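Local coordinates for hypothetical Thioesterase Protein SP_1851 (Streptococcus pneumoniae serotype 4, PDB 4XY5) that probably hydrolyses acyl-CoA-type thioesters, being a hot-dog-fold thioesterase related to the PaaI enzymes and assembled here from four chains, at residues V28-K33 and L88-E93; V70-S75 and T122-G127; Y49-C54 and S74-L79. The protein carries 1 engineered substitution. All blocks are in the same frame, centred on the assembly; numbering follows the deposited sequence.

Contact 1: V28-K33 and L88-E93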
loop_
_atom_site.group_PDB
_atom_site.type_symbol
_atom_site.label_atom_id
_atom_site.label_comp_id
_atom_site.label_asym_id
_atom_site.label_seq_id
_atom_site.Cartn_x
_atom_site.Cartn_y
_atom_site.Cartn_z
ATOM N N VAL A 28 -2.338 3.895 -21.441
ATOM C CA VAL A 28 -2.035 5.308 -21.555
ATOM C C VAL A 28 -0.533 5.506 -21.447
ATOM O O VAL A 28 0.117 4.863 -20.633
ATOM C CB VAL A 28 -2.757 6.116 -20.450
ATOM C CG1 VAL A 28 -2.226 7.548 -20.387
ATOM C CG2 VAL A 28 -4.267 6.091 -20.673
ATOM N N VAL A 29 0.020 6.363 -22.297
ATOM C CA VAL A 29 1.414 6.784 -22.186
ATOM C C VAL A 29 1.486 8.311 -22.300
ATOM O O VAL A 29 1.026 8.887 -23.289
ATOM C CB VAL A 29 2.301 6.156 -23.282
ATOM C CG1 VAL A 29 3.721 6.701 -23.196
ATOM C CG2 VAL A 29 2.296 4.635 -23.175
ATOM N N VAL A 30 2.069 8.954 -21.286
ATOM C CA VAL A 30 2.210 10.415 -21.252
ATOM C C VAL A 30 3.649 10.750 -20.901
ATOM O O VAL A 30 4.232 10.102 -20.035
ATOM C CB VAL A 30 1.255 11.061 -20.220
ATOM C CG1 VAL A 30 1.507 12.570 -20.099
ATOM C CG2 VAL A 30 -0.200 10.773 -20.576
ATOM N N THR A 31 4.227 11.754 -21.566
ATOM C CA THR A 31 5.574 12.189 -21.222
ATOM C C THR A 31 5.544 13.599 -20.618
ATOM O O THR A 31 4.610 14.369 -20.849
ATOM C CB THR A 31 6.520 12.160 -22.435
ATOM O OG1 THR A 31 6.068 13.092 -23.423
ATOM C CG2 THR A 31 6.575 10.753 -23.029
ATOM N N THR A 32 6.548 13.913 -19.808
ATOM C CA THR A 32 6.610 15.218 -19.161
ATOM C C THR A 32 8.049 15.509 -18.771
ATOM O O THR A 32 8.825 14.591 -18.502
ATOM C CB THR A 32 5.690 15.296 -17.911
ATOM O OG1 THR A 32 5.636 16.648 -17.441
ATOM C CG2 THR A 32 6.185 14.393 -16.778
ATOM N N LYS A 33 8.411 16.788 -18.754
ATOM C CA LYS A 33 9.766 17.171 -18.392
ATOM C C LYS A 33 9.803 17.721 -16.981
ATOM O O LYS A 33 9.011 18.599 -16.647
ATOM C CB LYS A 33 10.326 18.226 -19.355
ATOM C CG LYS A 33 11.828 18.429 -19.164
ATOM C CD LYS A 33 12.388 19.462 -20.122
ATOM C CE LYS A 33 11.822 20.828 -19.834
ATOM N NZ LYS A 33 12.448 21.862 -20.700
ATOM N N LEU A 88 10.234 12.175 -18.274
ATOM C CA LEU A 88 9.610 11.024 -17.635
ATOM C C LEU A 88 8.510 10.471 -18.512
ATOM O O LEU A 88 7.635 11.207 -18.967
ATOM C CB LEU A 88 9.041 11.413 -16.268
ATOM C CG LEU A 88 10.045 12.005 -15.290
ATOM C CD1 LEU A 88 9.391 12.273 -13.928
ATOM C CD2 LEU A 88 11.240 11.084 -15.157
ATOM N N THR A 89 8.554 9.165 -18.742
ATOM C CA THR A 89 7.494 8.487 -19.466
ATOM C C THR A 89 6.632 7.741 -18.461
ATOM O O THR A 89 7.118 6.879 -17.755
ATOM C CB THR A 89 8.051 7.513 -20.504
ATOM O OG1 THR A 89 8.874 8.242 -21.426
ATOM C CG2 THR A 89 6.911 6.845 -21.272
ATOM N N ILE A 90 5.355 8.100 -18.431
ATOM C CA ILE A 90 4.385 7.581 -17.481
ATOM C C ILE A 90 3.468 6.644 -18.236
ATOM O O ILE A 90 2.702 7.080 -19.092
ATOM C CB ILE A 90 3.548 8.715 -16.848
ATOM C CG1 ILE A 90 4.437 9.913 -16.523
ATOM C CG2 ILE A 90 2.769 8.204 -15.601
ATOM C CD1 ILE A 90 3.706 11.258 -16.665
ATOM N N LYS A 91 3.562 5.358 -17.929
ATOM C CA LYS A 91 2.762 4.348 -18.613
ATOM C C LYS A 91 1.785 3.731 -17.643
ATOM O O LYS A 91 2.201 3.150 -16.648
ATOM C CB LYS A 91 3.656 3.253 -19.198
ATOM C CG LYS A 91 4.720 3.766 -20.159
ATOM C CD LYS A 91 5.501 2.601 -20.771
ATOM C CE LYS A 91 6.363 3.071 -21.938
ATOM N NZ LYS A 91 6.975 1.908 -22.648
ATOM N N GLY A 92 0.495 3.838 -17.944
ATOM C CA GLY A 92 -0.516 3.237 -17.094
ATOM C C GLY A 92 -1.317 2.207 -17.868
ATOM O O GLY A 92 -1.545 2.356 -19.079
ATOM N N GLU A 93 -1.739 1.160 -17.177
ATOM C CA GLU A 93 -2.617 0.190 -17.803
ATOM C C GLU A 93 -3.562 -0.412 -16.784
ATOM O O GLU A 93 -3.236 -0.513 -15.603
ATOM C CB GLU A 93 -1.812 -0.901 -18.491
ATOM C CG GLU A 93 -1.218 -1.919 -17.548
ATOM C CD GLU A 93 -0.555 -3.065 -18.283
ATOM O OE1 GLU A 93 0.532 -2.849 -18.857
ATOM O OE2 GLU A 93 -1.120 -4.180 -18.293
#

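Contact 2: V70-S75 and T122-G127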
loop_
_atom_site.group_PDB
_atom_site.type_symbol
_atom_site.label_atom_id
_atom_site.label_comp_id
_atom_site.label_asym_id
_atom_site.label_seq_id
_atom_site.Cartn_x
_atom_site.Cartn_y
_atom_site.Cartn_z
ATOM N N VAL A 70 -13.108 7.264 -9.371
ATOM C CA VAL A 70 -12.396 7.952 -8.310
ATOM C C VAL A 70 -11.438 6.955 -7.655
ATOM O O VAL A 70 -11.742 5.767 -7.572
ATOM C CB VAL A 70 -13.379 8.542 -7.265
ATOM C CG1 VAL A 70 -14.237 7.443 -6.662
ATOM C CG2 VAL A 70 -12.641 9.314 -6.183
ATOM N N THR A 71 -10.273 7.430 -7.231
ATOM C CA THR A 71 -9.308 6.575 -6.540
ATOM C C THR A 71 -9.767 6.280 -5.115
ATOM O O THR A 71 -10.144 7.193 -4.379
ATOM C CB THR A 71 -7.912 7.226 -6.513
ATOM O OG1 THR A 71 -7.570 7.670 -7.832
ATOM C CG2 THR A 71 -6.859 6.229 -6.040
ATOM N N LEU A 72 -9.746 4.999 -4.741
ATOM C CA LEU A 72 -10.042 4.556 -3.382
ATOM C C LEU A 72 -8.772 4.441 -2.562
ATOM O O LEU A 72 -8.741 4.746 -1.370
ATOM C CB LEU A 72 -10.730 3.184 -3.378
ATOM C CG LEU A 72 -12.221 3.050 -3.634
ATOM C CD1 LEU A 72 -12.593 1.574 -3.539
ATOM C CD2 LEU A 72 -12.985 3.866 -2.619
ATOM N N GLN A 73 -7.733 3.951 -3.219
ATOM C CA GLN A 73 -6.507 3.613 -2.536
ATOM C C GLN A 73 -5.368 3.579 -3.520
ATOM O O GLN A 73 -5.534 3.161 -4.653
ATOM C CB GLN A 73 -6.659 2.245 -1.841
ATOM C CG GLN A 73 -5.577 1.924 -0.846
ATOM C CD GLN A 73 -4.310 1.412 -1.485
ATOM O OE1 GLN A 73 -4.317 0.902 -2.607
ATOM N NE2 GLN A 73 -3.206 1.523 -0.753
ATOM N N SER A 74 -4.191 4.008 -3.094
ATOM C CA SER A 74 -3.051 3.852 -3.973
ATOM C C SER A 74 -1.800 3.516 -3.187
ATOM O O SER A 74 -1.637 3.972 -2.058
ATOM C CB SER A 74 -2.815 5.121 -4.787
ATOM O OG SER A 74 -1.717 4.913 -5.654
ATOM N N SER A 75 -0.940 2.705 -3.785
ATOM C CA SER A 75 0.372 2.414 -3.204
ATOM C C SER A 75 1.478 2.736 -4.208
ATOM O O SER A 75 1.346 2.445 -5.387
ATOM C CB SER A 75 0.430 0.954 -2.759
ATOM O OG SER A 75 -0.469 0.781 -1.683
ATOM N N THR A 122 -6.274 1.600 -6.935
ATOM C CA THR A 122 -7.561 0.940 -6.823
ATOM C C THR A 122 -8.638 1.986 -7.012
ATOM O O THR A 122 -8.870 2.816 -6.135
ATOM C CB THR A 122 -7.731 0.236 -5.460
ATOM O OG1 THR A 122 -6.673 -0.712 -5.296
ATOM C CG2 THR A 122 -9.053 -0.501 -5.407
ATOM N N MET A 123 -9.278 1.950 -8.174
ATOM C CA MET A 123 -10.263 2.959 -8.537
ATOM C C MET A 123 -11.675 2.411 -8.379
ATOM O O MET A 123 -11.931 1.250 -8.666
ATOM C CB MET A 123 -10.045 3.435 -9.978
ATOM C CG MET A 123 -8.585 3.628 -10.392
ATOM S SD MET A 123 -7.798 5.165 -9.838
ATOM C CE MET A 123 -8.706 6.409 -10.774
ATOM N N PHE A 124 -12.582 3.263 -7.920
ATOM C CA PHE A 124 -13.992 2.918 -7.809
ATOM C C PHE A 124 -14.727 3.470 -9.028
ATOM O O PHE A 124 -14.711 4.676 -9.273
ATOM C CB PHE A 124 -14.576 3.480 -6.510
ATOM C CG PHE A 124 -16.010 3.099 -6.265
ATOM C CD1 PHE A 124 -16.339 1.823 -5.838
ATOM C CD2 PHE A 124 -17.027 4.023 -6.443
ATOM C CE1 PHE A 124 -17.658 1.472 -5.606
ATOM C CE2 PHE A 124 -18.346 3.679 -6.211
ATOM C CZ PHE A 124 -18.663 2.406 -5.794
ATOM N N VAL A 125 -15.330 2.580 -9.812
ATOM C CA VAL A 125 -16.069 2.985 -11.002
ATOM C C VAL A 125 -17.386 3.631 -10.586
ATOM O O VAL A 125 -18.214 3.000 -9.931
ATOM C CB VAL A 125 -16.352 1.791 -11.941
ATOM C CG1 VAL A 125 -16.957 2.279 -13.254
ATOM C CG2 VAL A 125 -15.077 0.994 -12.199
ATOM N N THR A 126 -17.574 4.892 -10.954
ATOM C CA THR A 126 -18.768 5.623 -10.549
ATOM C C THR A 126 -19.860 5.567 -11.618
ATOM O O THR A 126 -21.053 5.572 -11.301
ATOM C CB THR A 126 -18.435 7.087 -10.226
ATOM O OG1 THR A 126 -17.823 7.702 -11.366
ATOM C CG2 THR A 126 -17.467 7.164 -9.054
ATOM N N GLY A 127 -19.452 5.496 -12.881
ATOM C CA GLY A 127 -20.402 5.438 -13.979
ATOM C C GLY A 127 -19.758 5.053 -15.295
ATOM O O GLY A 127 -18.545 4.845 -15.359
HETATM O O HOH W 1 -3.931 0.036 -4.842
#

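Contact 3: Y49-C54 and S74-L79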
loop_
_atom_site.group_PDB
_atom_site.type_symbol
_atom_site.label_atom_id
_atom_site.label_comp_id
_atom_site.label_asym_id
_atom_site.label_seq_id
_atom_site.Cartn_x
_atom_site.Cartn_y
_atom_site.Cartn_z
ATOM N N TYR A 49 4.907 14.977 -6.469
ATOM C CA TYR A 49 4.901 15.227 -7.907
ATOM C C TYR A 49 4.843 13.920 -8.679
ATOM O O TYR A 49 3.993 13.744 -9.558
ATOM C CB TYR A 49 6.145 16.041 -8.305
ATOM C CG TYR A 49 6.541 15.988 -9.770
ATOM C CD1 TYR A 49 5.961 16.833 -10.706
ATOM C CD2 TYR A 49 7.544 15.118 -10.201
ATOM C CE1 TYR A 49 6.344 16.786 -12.049
ATOM C CE2 TYR A 49 7.933 15.069 -11.528
ATOM C CZ TYR A 49 7.335 15.904 -12.444
ATOM O OH TYR A 49 7.722 15.850 -13.766
ATOM N N LEU A 50 5.723 12.985 -8.334
ATOM C CA LEU A 50 5.752 11.695 -9.020
ATOM C C LEU A 50 4.427 10.959 -8.839
ATOM O O LEU A 50 3.905 10.393 -9.780
ATOM C CB LEU A 50 6.905 10.820 -8.502
ATOM C CG LEU A 50 8.316 11.352 -8.782
ATOM C CD1 LEU A 50 9.338 10.458 -8.074
ATOM C CD2 LEU A 50 8.541 11.354 -10.270
ATOM N N PHE A 51 3.887 10.976 -7.626
ATOM C CA PHE A 51 2.592 10.334 -7.396
ATOM C C PHE A 51 1.511 10.980 -8.244
ATOM O O PHE A 51 0.650 10.299 -8.816
ATOM C CB PHE A 51 2.198 10.409 -5.923
ATOM C CG PHE A 51 0.868 9.763 -5.618
ATOM C CD1 PHE A 51 0.800 8.446 -5.201
ATOM C CD2 PHE A 51 -0.318 10.487 -5.748
ATOM C CE1 PHE A 51 -0.425 7.857 -4.907
ATOM C CE2 PHE A 51 -1.534 9.918 -5.470
ATOM C CZ PHE A 51 -1.599 8.588 -5.044
ATOM N N THR A 52 1.526 12.308 -8.312
ATOM C CA THR A 52 0.474 12.989 -9.034
ATOM C C THR A 52 0.540 12.651 -10.533
ATOM O O THR A 52 -0.494 12.480 -11.176
ATOM C CB THR A 52 0.545 14.523 -8.802
ATOM O OG1 THR A 52 0.293 14.794 -7.408
ATOM C CG2 THR A 52 -0.497 15.267 -9.655
ATOM N N LEU A 53 1.746 12.543 -11.078
ATOM C CA LEU A 53 1.886 12.067 -12.458
ATOM C C LEU A 53 1.174 10.719 -12.611
ATOM O O LEU A 53 0.393 10.527 -13.543
ATOM C CB LEU A 53 3.357 11.937 -12.857
ATOM C CG LEU A 53 4.236 13.191 -12.860
ATOM C CD1 LEU A 53 5.645 12.856 -13.332
ATOM C CD2 LEU A 53 3.643 14.301 -13.748
ATOM N N CYS A 54 1.406 9.805 -11.671
ATOM C CA CYS A 54 0.805 8.473 -11.759
ATOM C C CYS A 54 -0.718 8.508 -11.615
ATOM O O CYS A 54 -1.439 7.799 -12.333
ATOM C CB CYS A 54 1.386 7.537 -10.694
ATOM S SG CYS A 54 3.113 7.169 -10.947
ATOM N N SER A 74 -4.191 4.008 -3.094
ATOM C CA SER A 74 -3.051 3.852 -3.973
ATOM C C SER A 74 -1.800 3.516 -3.187
ATOM O O SER A 74 -1.637 3.972 -2.058
ATOM C CB SER A 74 -2.815 5.121 -4.787
ATOM O OG SER A 74 -1.717 4.913 -5.654
ATOM N N SER A 75 -0.940 2.705 -3.785
ATOM C CA SER A 75 0.372 2.414 -3.204
ATOM C C SER A 75 1.478 2.736 -4.208
ATOM O O SER A 75 1.346 2.445 -5.387
ATOM C CB SER A 75 0.430 0.954 -2.759
ATOM O OG SER A 75 -0.469 0.781 -1.683
ATOM N N ILE A 76 2.557 3.376 -3.763
ATOM C CA ILE A 76 3.620 3.740 -4.695
ATOM C C ILE A 76 4.970 3.380 -4.093
ATOM O O ILE A 76 5.158 3.498 -2.884
ATOM C CB ILE A 76 3.578 5.265 -5.053
ATOM C CG1 ILE A 76 4.732 5.648 -5.986
ATOM C CG2 ILE A 76 3.600 6.105 -3.777
ATOM C CD1 ILE A 76 4.516 7.037 -6.675
ATOM N N ASN A 77 5.869 2.884 -4.942
ATOM C CA ASN A 77 7.256 2.593 -4.572
ATOM C C ASN A 77 8.187 3.492 -5.347
ATOM O O ASN A 77 8.083 3.580 -6.572
ATOM C CB ASN A 77 7.628 1.145 -4.883
ATOM C CG ASN A 77 7.022 0.172 -3.911
ATOM O OD1 ASN A 77 5.877 -0.241 -4.069
ATOM N ND2 ASN A 77 7.782 -0.193 -2.892
ATOM N N TYR A 78 9.109 4.133 -4.639
ATOM C CA TYR A 78 10.086 5.008 -5.263
ATOM C C TYR A 78 11.425 4.291 -5.425
ATOM O O TYR A 78 11.997 3.791 -4.455
ATOM C CB TYR A 78 10.236 6.280 -4.440
ATOM C CG TYR A 78 8.941 7.060 -4.300
ATOM C CD1 TYR A 78 8.532 7.946 -5.288
ATOM C CD2 TYR A 78 8.123 6.901 -3.179
ATOM C CE1 TYR A 78 7.353 8.663 -5.165
ATOM C CE2 TYR A 78 6.929 7.630 -3.045
ATOM C CZ TYR A 78 6.555 8.505 -4.043
ATOM O OH TYR A 78 5.374 9.240 -3.920
ATOM N N LEU A 79 11.914 4.250 -6.661
ATOM C CA LEU A 79 13.037 3.382 -7.020
ATOM C C LEU A 79 14.327 4.142 -7.295
ATOM O O LEU A 79 15.423 3.701 -6.944
ATOM C CB LEU A 79 12.674 2.559 -8.256
ATOM C CG LEU A 79 11.344 1.807 -8.141
ATOM C CD1 LEU A 79 11.140 0.936 -9.349
ATOM C CD2 LEU A 79 11.335 0.983 -6.883
#

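Contact 1: V28-K33 and L88-E93
Val30 and Ile90 sit at the middle of an antiparallel ladder whose short strand axes approach to 4.7 Å at an angle of 160° between N-to-C directions. Backbone bonds form the first layer of evidence: Val28 with Gly92, Val30 with Ile90 and Thr32 with Leu88 are hydrogen-bonded pairs, each bonding in both directions. Ile90 N to Val30 O measures 2.8 Å, as does Leu88 N to Thr32 O. Thr32 N to Leu88 O, at 3.0 Å, is the most bent of the six, with 143° at the hydrogen. At the non-hydrogen-bonded positions CA-H...O contacts reach the neighbouring carbonyls, Thr31 CA lying 3.2 Å from Leu88 O.

Apolar contacts differ between the two faces. On the face of Val29, Thr31, Thr89 and Lys91, Val29 straddles its neighbours: CG1, placed anti to the backbone N, meets Thr89 CG2 at 3.7 Å, and CG2 lies 4.0 Å from Lys91 CG, beside the lysine's first methylenes. On the other face, the chi2 of Ile90, 147°, lies off the usual staggered value and sets CD1 over the paired strand, 4.0 Å from Thr32 CG2.

Val28, Val30 and Ile90 turn towards helix 47-64, at Val61 and Ile57, the sheet-on-helix packing of the hot-dog fold, while strands 19-24 and 101-109 bond along the outer edges of the pair.

Contact 2: V70-S75 and T122-G127
Leu72 and Gln73 both face Thr122, and the strand pair is closely bonded there. Thr122 O accepts a bond from Leu72 N at 2.7 Å and a weak one from Gln73 N. Thr122 N returns a nearly straight bond to Gln73 O, 2.9 Å long. Against this backbone Leu72 CG packs 3.7 Å from Phe124 CB. On the face turned to helix 47-64, Met123 folds at chi2 and chi3 (-79° and -67°), which lays SD across Thr71, 3.2 Å from OG1, with CE beside it.

Two residues opposite one make this a classic beta bulge: the pairing of Thr71 with Met123 slips by one residue before Gln73, and the backbone of Leu72 turns to a helical conformation. Beyond it strand 68-78 continues the sheet across the interface, Gln73, Ser74 and Ser75 laddering with a strand of the second subunit. A water lies 2.9 Å from Thr122 OG1; its apparent link to Gln73 OE1 is too short to trust.

The far end is more open to solvent, Val70 and Thr126 being exposed. Yet Phe124 N bonds Val70 O at 2.7 Å, and Val70 CG1 packs on Phe124 CB and lies at the edge of its ring, near the plane. Thr126 CG2 meets the same methyl, Val70 CG1, at 4.0 Å.

Contact 3: Y49-C54 and S74-L79
Ile76 is the main bump on strand 74-78, and helix 49-54 receives it on the side of Phe51. With CG1 anti to the backbone N (chi1 178°), its CD1 methyl reaches up to the helix backbone, 3.9 Å from Phe51 CA, and lies at the fringe of Cys54 SG, 4.5 Å away. The other branch, CG2, comes at the edge of the Phe51 ring, near its plane, 3.9 Å from CD1 of that ring.

Phe51 fits in the reverse sense. Its own chi1 of 180° sends the ring out along the strand, and CE1 settles against Ser74, 3.3 Å from OG, with the serine CB just beyond the CE1-CZ side of the ring.

Tyr78 fills the hollow at the other end. Leu50 CD1 meets the ring at its edge, 3.8 Å from Tyr78 CD1, while Ile76 CG1 lies over one face. The phenol oxygen reaches past the isoleucine to 3.9 Å from Phe51 CB.

Phe51 of the second subunit stacks on this ring, so the contact lies at the subunit interface. Holding the long helix against the curved antiparallel sheet is the mark of the hot-dog fold. Between the two segments the fit is mainly one of apolar shape; the polar tie between strand and helix is made just outside them, from Tyr78 OH to Gly47 O, and Ser74 OG is satisfied by Thr120 O.

How the contacts relate
From the N terminus, strand 27-33 comes first and waits until strand 87-97 for its partner, so contact 1 closes a loop of 54 residues. Helix 47-64 and strand 68-78 lie inside that loop, and contact 3 is nested there, tying the central helix to the strand at the end of this chain's sheet, which the second subunit continues. Contact 2 starts on that strand, sharing Ser74 and Ser75 with contact 3, but closes its 46-residue loop on strand 115-127; it therefore crosses contact 1. Contacts 1 and 3 meet between helix and sheet, where Leu88 CD1 is 3.8 Å from Leu53 CD1. Contacts 1 and 2 stay apart, nearest atoms about 9 Å.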